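PDB 3F8T: predicted ATPase involved in replication control, Cdc46/Mcm family from Methanopyrus kandleri AV19, which probably binds ATP and single-stranded DNA as a homolog of the MCM replicative helicase. Local coordinates for residues H256-P264 against Y396-I407. The protein carries 2 engineered substitutions. Sequence-based numbering, arbitrary orientation.
Sequences HHVLDHLAP and YTLLRRYLLYAI
The ring of Tyr396 reaches into a small aromatic cluster with His257 and His261, where the helix ending at His261 meets helix 396-409. His261 CB sits over one face of the tyrosine, while Leu262 comes in at the ring edge, its CD2 3.6 Å from Tyr396 CD2. His257, with CG anti to its own N (chi1 179°), carries its imidazole up to the phenol, the two side chains crossing at about a right angle; the ring planes stand at 86°, and His257 NE2 lies 3.1 Å from Tyr396 OH. Both atoms are hydrogen-bonded to Ala211 O, on helix 204-212. Replacing Tyr396 by alanine would probably open a gap beside His257 and Leu262 and take the phenol's hydrogen bond from Ala211 O.

The apolar part runs from Leu262 to Pro264. Leu262 CD2 also rests 3.8 Å from Leu399 CB. Further along, Pro264 offers three ring carbons to three residues: CB to Leu404 CD2 at 3.5 Å, CD to Leu403 CD2 at 3.7 Å, and CG to Ile407 CD1.

Arg400 NE, on a chain bent at chi3, gives a weak hydrogen bond to His261 O, 3.5 Å at 144°. Consistent with a junction between the P-loop domain and the AAA-lid, apolar contacts predominate between the two segments beside this weak bond, and the Ala211 carbonyl, shared by His257 and Tyr396, links helix 204-212 to both.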
loop_
_atom_site.group_PDB
_atom_site.type_symbol
_atom_site.label_atom_id
_atom_site.label_comp_id
_atom_site.label_asym_id
_atom_site.label_seq_id
_atom_site.Cartn_x
_atom_site.Cartn_y
_atom_site.Cartn_z
ATOM N N HIS A 256 -7.501 14.808 -4.647
ATOM C CA HIS A 256 -6.228 15.283 -4.094
ATOM C C HIS A 256 -6.262 15.323 -2.569
ATOM O O HIS A 256 -5.287 14.953 -1.909
ATOM C CB HIS A 256 -5.887 16.676 -4.628
ATOM C CG HIS A 256 -5.304 16.675 -6.009
ATOM N ND1 HIS A 256 -4.125 16.031 -6.318
ATOM C CD2 HIS A 256 -5.715 17.275 -7.150
ATOM C CE1 HIS A 256 -3.850 16.208 -7.599
ATOM N NE2 HIS A 256 -4.795 16.967 -8.124
ATOM N N HIS A 257 -7.389 15.790 -2.023
ATOM C CA HIS A 257 -7.588 15.850 -0.577
ATOM C C HIS A 257 -7.447 14.464 0.083
ATOM O O HIS A 257 -6.653 14.279 1.032
ATOM C CB HIS A 257 -8.947 16.478 -0.253
ATOM C CG HIS A 257 -9.233 16.553 1.215
ATOM N ND1 HIS A 257 -8.283 16.948 2.135
ATOM C CD2 HIS A 257 -10.350 16.271 1.920
ATOM C CE1 HIS A 257 -8.809 16.910 3.347
ATOM N NE2 HIS A 257 -10.063 16.504 3.243
ATOM N N VAL A 258 -8.181 13.492 -0.450
ATOM C CA VAL A 258 -8.137 12.123 0.074
ATOM C C VAL A 258 -6.704 11.571 0.037
ATOM O O VAL A 258 -6.191 11.077 1.042
ATOM C CB VAL A 258 -9.116 11.172 -0.680
ATOM C CG1 VAL A 258 -8.803 9.718 -0.316
ATOM C CG2 VAL A 258 -10.578 11.513 -0.357
ATOM N N LEU A 259 -6.056 11.671 -1.115
ATOM C CA LEU A 259 -4.690 11.170 -1.257
ATOM C C LEU A 259 -3.662 11.905 -0.422
ATOM O O LEU A 259 -2.706 11.304 0.072
ATOM C CB LEU A 259 -4.261 11.254 -2.706
ATOM C CG LEU A 259 -4.619 10.095 -3.607
ATOM C CD1 LEU A 259 -3.847 10.369 -4.850
ATOM C CD2 LEU A 259 -4.166 8.783 -3.041
ATOM N N ASP A 260 -3.823 13.215 -0.284
ATOM C CA ASP A 260 -2.807 14.003 0.405
ATOM C C ASP A 260 -2.877 13.849 1.891
ATOM O O ASP A 260 -1.850 13.873 2.540
ATOM C CB ASP A 260 -2.932 15.490 0.070
ATOM C CG ASP A 260 -2.535 15.797 -1.362
ATOM O OD1 ASP A 260 -2.035 14.894 -2.080
ATOM O OD2 ASP A 260 -2.774 16.938 -1.776
ATOM N N HIS A 261 -4.085 13.703 2.425
ATOM C CA HIS A 261 -4.318 13.870 3.853
ATOM C C HIS A 261 -4.835 12.662 4.586
ATOM O O HIS A 261 -4.775 12.621 5.812
ATOM C CB HIS A 261 -5.302 15.022 4.079
ATOM C CG HIS A 261 -4.843 16.312 3.483
ATOM N ND1 HIS A 261 -3.651 16.904 3.838
ATOM C CD2 HIS A 261 -5.404 17.116 2.551
ATOM C CE1 HIS A 261 -3.493 18.017 3.142
ATOM N NE2 HIS A 261 -4.544 18.169 2.357
ATOM N N LEU A 262 -5.361 11.682 3.852
ATOM C CA LEU A 262 -6.047 10.578 4.512
ATOM C C LEU A 262 -5.591 9.200 4.076
ATOM O O LEU A 262 -5.506 8.295 4.912
ATOM C CB LEU A 262 -7.565 10.700 4.334
ATOM C CG LEU A 262 -8.189 11.802 5.192
ATOM C CD1 LEU A 262 -9.626 12.002 4.782
ATOM C CD2 LEU A 262 -8.071 11.455 6.677
ATOM N N ALA A 263 -5.306 9.034 2.788
ATOM C CA ALA A 263 -4.989 7.696 2.257
ATOM C C ALA A 263 -3.740 7.077 2.923
ATOM O O ALA A 263 -2.751 7.783 3.157
ATOM C CB ALA A 263 -4.826 7.748 0.736
ATOM N N PRO A 264 -3.781 5.754 3.222
ATOM C CA PRO A 264 -2.640 5.032 3.815
ATOM C C PRO A 264 -1.450 4.933 2.858
ATOM O O PRO A 264 -0.286 4.787 3.292
ATOM C CB PRO A 264 -3.214 3.641 4.096
ATOM C CG PRO A 264 -4.349 3.481 3.151
ATOM C CD PRO A 264 -4.951 4.872 3.038
ATOM N N TYR A 396 -5.837 15.534 11.100
ATOM C CA TYR A 396 -5.640 14.572 10.011
ATOM C C TYR A 396 -4.591 13.516 10.381
ATOM O O TYR A 396 -4.639 12.373 9.911
ATOM C CB TYR A 396 -5.310 15.282 8.692
ATOM C CG TYR A 396 -6.549 15.817 8.030
ATOM C CD1 TYR A 396 -6.880 17.165 8.093
ATOM C CD2 TYR A 396 -7.429 14.957 7.397
ATOM C CE1 TYR A 396 -8.046 17.644 7.494
ATOM C CE2 TYR A 396 -8.588 15.421 6.815
ATOM C CZ TYR A 396 -8.891 16.757 6.867
ATOM O OH TYR A 396 -10.054 17.180 6.279
ATOM N N THR A 397 -3.644 13.907 11.226
ATOM C CA THR A 397 -2.665 12.962 11.779
ATOM C C THR A 397 -3.369 11.830 12.522
ATOM O O THR A 397 -3.095 10.660 12.267
ATOM C CB THR A 397 -1.648 13.669 12.696
ATOM O OG1 THR A 397 -0.860 14.572 11.908
ATOM C CG2 THR A 397 -0.727 12.658 13.355
ATOM N N LEU A 398 -4.284 12.186 13.419
ATOM C CA LEU A 398 -5.049 11.209 14.165
ATOM C C LEU A 398 -5.884 10.358 13.217
ATOM O O LEU A 398 -5.805 9.133 13.268
ATOM C CB LEU A 398 -5.940 11.868 15.236
ATOM C CG LEU A 398 -6.866 10.890 15.994
ATOM C CD1 LEU A 398 -6.108 9.972 16.945
ATOM C CD2 LEU A 398 -8.033 11.576 16.725
ATOM N N LEU A 399 -6.647 11.010 12.343
ATOM C CA LEU A 399 -7.507 10.303 11.388
ATOM C C LEU A 399 -6.731 9.295 10.544
ATOM O O LEU A 399 -7.168 8.154 10.368
ATOM C CB LEU A 399 -8.240 11.299 10.478
ATOM C CG LEU A 399 -9.258 12.222 11.170
ATOM C CD1 LEU A 399 -10.004 13.086 10.144
ATOM C CD2 LEU A 399 -10.230 11.429 12.011
ATOM N N ARG A 400 -5.584 9.713 10.022
ATOM C CA ARG A 400 -4.795 8.833 9.146
ATOM C C ARG A 400 -4.175 7.675 9.928
ATOM O O ARG A 400 -4.171 6.525 9.470
ATOM C CB ARG A 400 -3.697 9.623 8.451
ATOM C CG ARG A 400 -3.054 8.870 7.286
ATOM C CD ARG A 400 -1.782 9.560 6.813
ATOM N NE ARG A 400 -1.897 11.020 6.886
ATOM C CZ ARG A 400 -1.296 11.800 7.784
ATOM N NH1 ARG A 400 -0.499 11.288 8.722
ATOM N NH2 ARG A 400 -1.491 13.111 7.735
ATOM N N ARG A 401 -3.627 7.988 11.102
ATOM C CA ARG A 401 -3.044 6.939 11.954
ATOM C C ARG A 401 -4.087 5.926 12.450
ATOM O O ARG A 401 -3.799 4.728 12.509
ATOM C CB ARG A 401 -2.264 7.549 13.121
ATOM C CG ARG A 401 -0.927 8.117 12.696
ATOM C CD ARG A 401 -0.297 8.891 13.840
ATOM N NE ARG A 401 0.135 7.997 14.902
ATOM C CZ ARG A 401 1.285 7.328 14.906
ATOM N NH1 ARG A 401 2.147 7.445 13.897
ATOM N NH2 ARG A 401 1.572 6.547 15.937
ATOM N N TYR A 402 -5.287 6.397 12.784
ATOM C CA TYR A 402 -6.398 5.512 13.148
ATOM C C TYR A 402 -6.733 4.571 11.995
ATOM O O TYR A 402 -6.945 3.389 12.215
ATOM C CB TYR A 402 -7.638 6.343 13.468
ATOM C CG TYR A 402 -8.884 5.588 13.884
ATOM C CD1 TYR A 402 -9.084 5.232 15.209
ATOM C CD2 TYR A 402 -9.900 5.306 12.968
ATOM C CE1 TYR A 402 -10.226 4.573 15.613
ATOM C CE2 TYR A 402 -11.061 4.652 13.356
ATOM C CZ TYR A 402 -11.222 4.286 14.684
ATOM O OH TYR A 402 -12.373 3.665 15.101
ATOM N N LEU A 403 -6.790 5.111 10.777
ATOM C CA LEU A 403 -7.088 4.290 9.595
ATOM C C LEU A 403 -6.039 3.205 9.419
ATOM O O LEU A 403 -6.363 2.026 9.266
ATOM C CB LEU A 403 -7.144 5.155 8.339
ATOM C CG LEU A 403 -7.280 4.464 6.973
ATOM C CD1 LEU A 403 -8.562 3.620 6.870
ATOM C CD2 LEU A 403 -7.255 5.533 5.884
ATOM N N LEU A 404 -4.778 3.609 9.457
ATOM C CA LEU A 404 -3.659 2.677 9.319
ATOM C C LEU A 404 -3.752 1.554 10.340
ATOM O O LEU A 404 -3.508 0.359 10.029
ATOM C CB LEU A 404 -2.336 3.432 9.502
ATOM C CG LEU A 404 -1.827 4.254 8.315
ATOM C CD1 LEU A 404 -0.607 5.057 8.734
ATOM C CD2 LEU A 404 -1.474 3.355 7.135
ATOM N N TYR A 405 -4.049 1.956 11.569
ATOM C CA TYR A 405 -4.222 1.029 12.671
ATOM C C TYR A 405 -5.379 0.055 12.388
ATOM O O TYR A 405 -5.217 -1.187 12.455
ATOM C CB TYR A 405 -4.455 1.819 13.960
ATOM C CG TYR A 405 -4.562 0.958 15.191
ATOM C CD1 TYR A 405 -3.430 0.380 15.766
ATOM C CD2 TYR A 405 -5.795 0.725 15.787
ATOM C CE1 TYR A 405 -3.541 -0.421 16.906
ATOM C CE2 TYR A 405 -5.914 -0.064 16.914
ATOM C CZ TYR A 405 -4.789 -0.623 17.465
ATOM O OH TYR A 405 -4.918 -1.406 18.577
ATOM N N ALA A 406 -6.535 0.613 12.045
ATOM C CA ALA A 406 -7.749 -0.178 11.809
ATOM C C ALA A 406 -7.553 -1.237 10.713
ATOM O O ALA A 406 -7.993 -2.382 10.867
ATOM C CB ALA A 406 -8.929 0.763 11.448
ATOM N N ILE A 407 -6.895 -0.845 9.619
ATOM C CA ILE A 407 -6.645 -1.742 8.468
ATOM C C ILE A 407 -5.773 -2.920 8.871
ATOM O O ILE A 407 -6.047 -4.068 8.489
ATOM C CB ILE A 407 -5.948 -1.005 7.271
ATOM C CG1 ILE A 407 -6.876 0.026 6.629
ATOM C CG2 ILE A 407 -5.453 -2.035 6.164
ATOM C CD1 ILE A 407 -6.124 0.949 5.623
#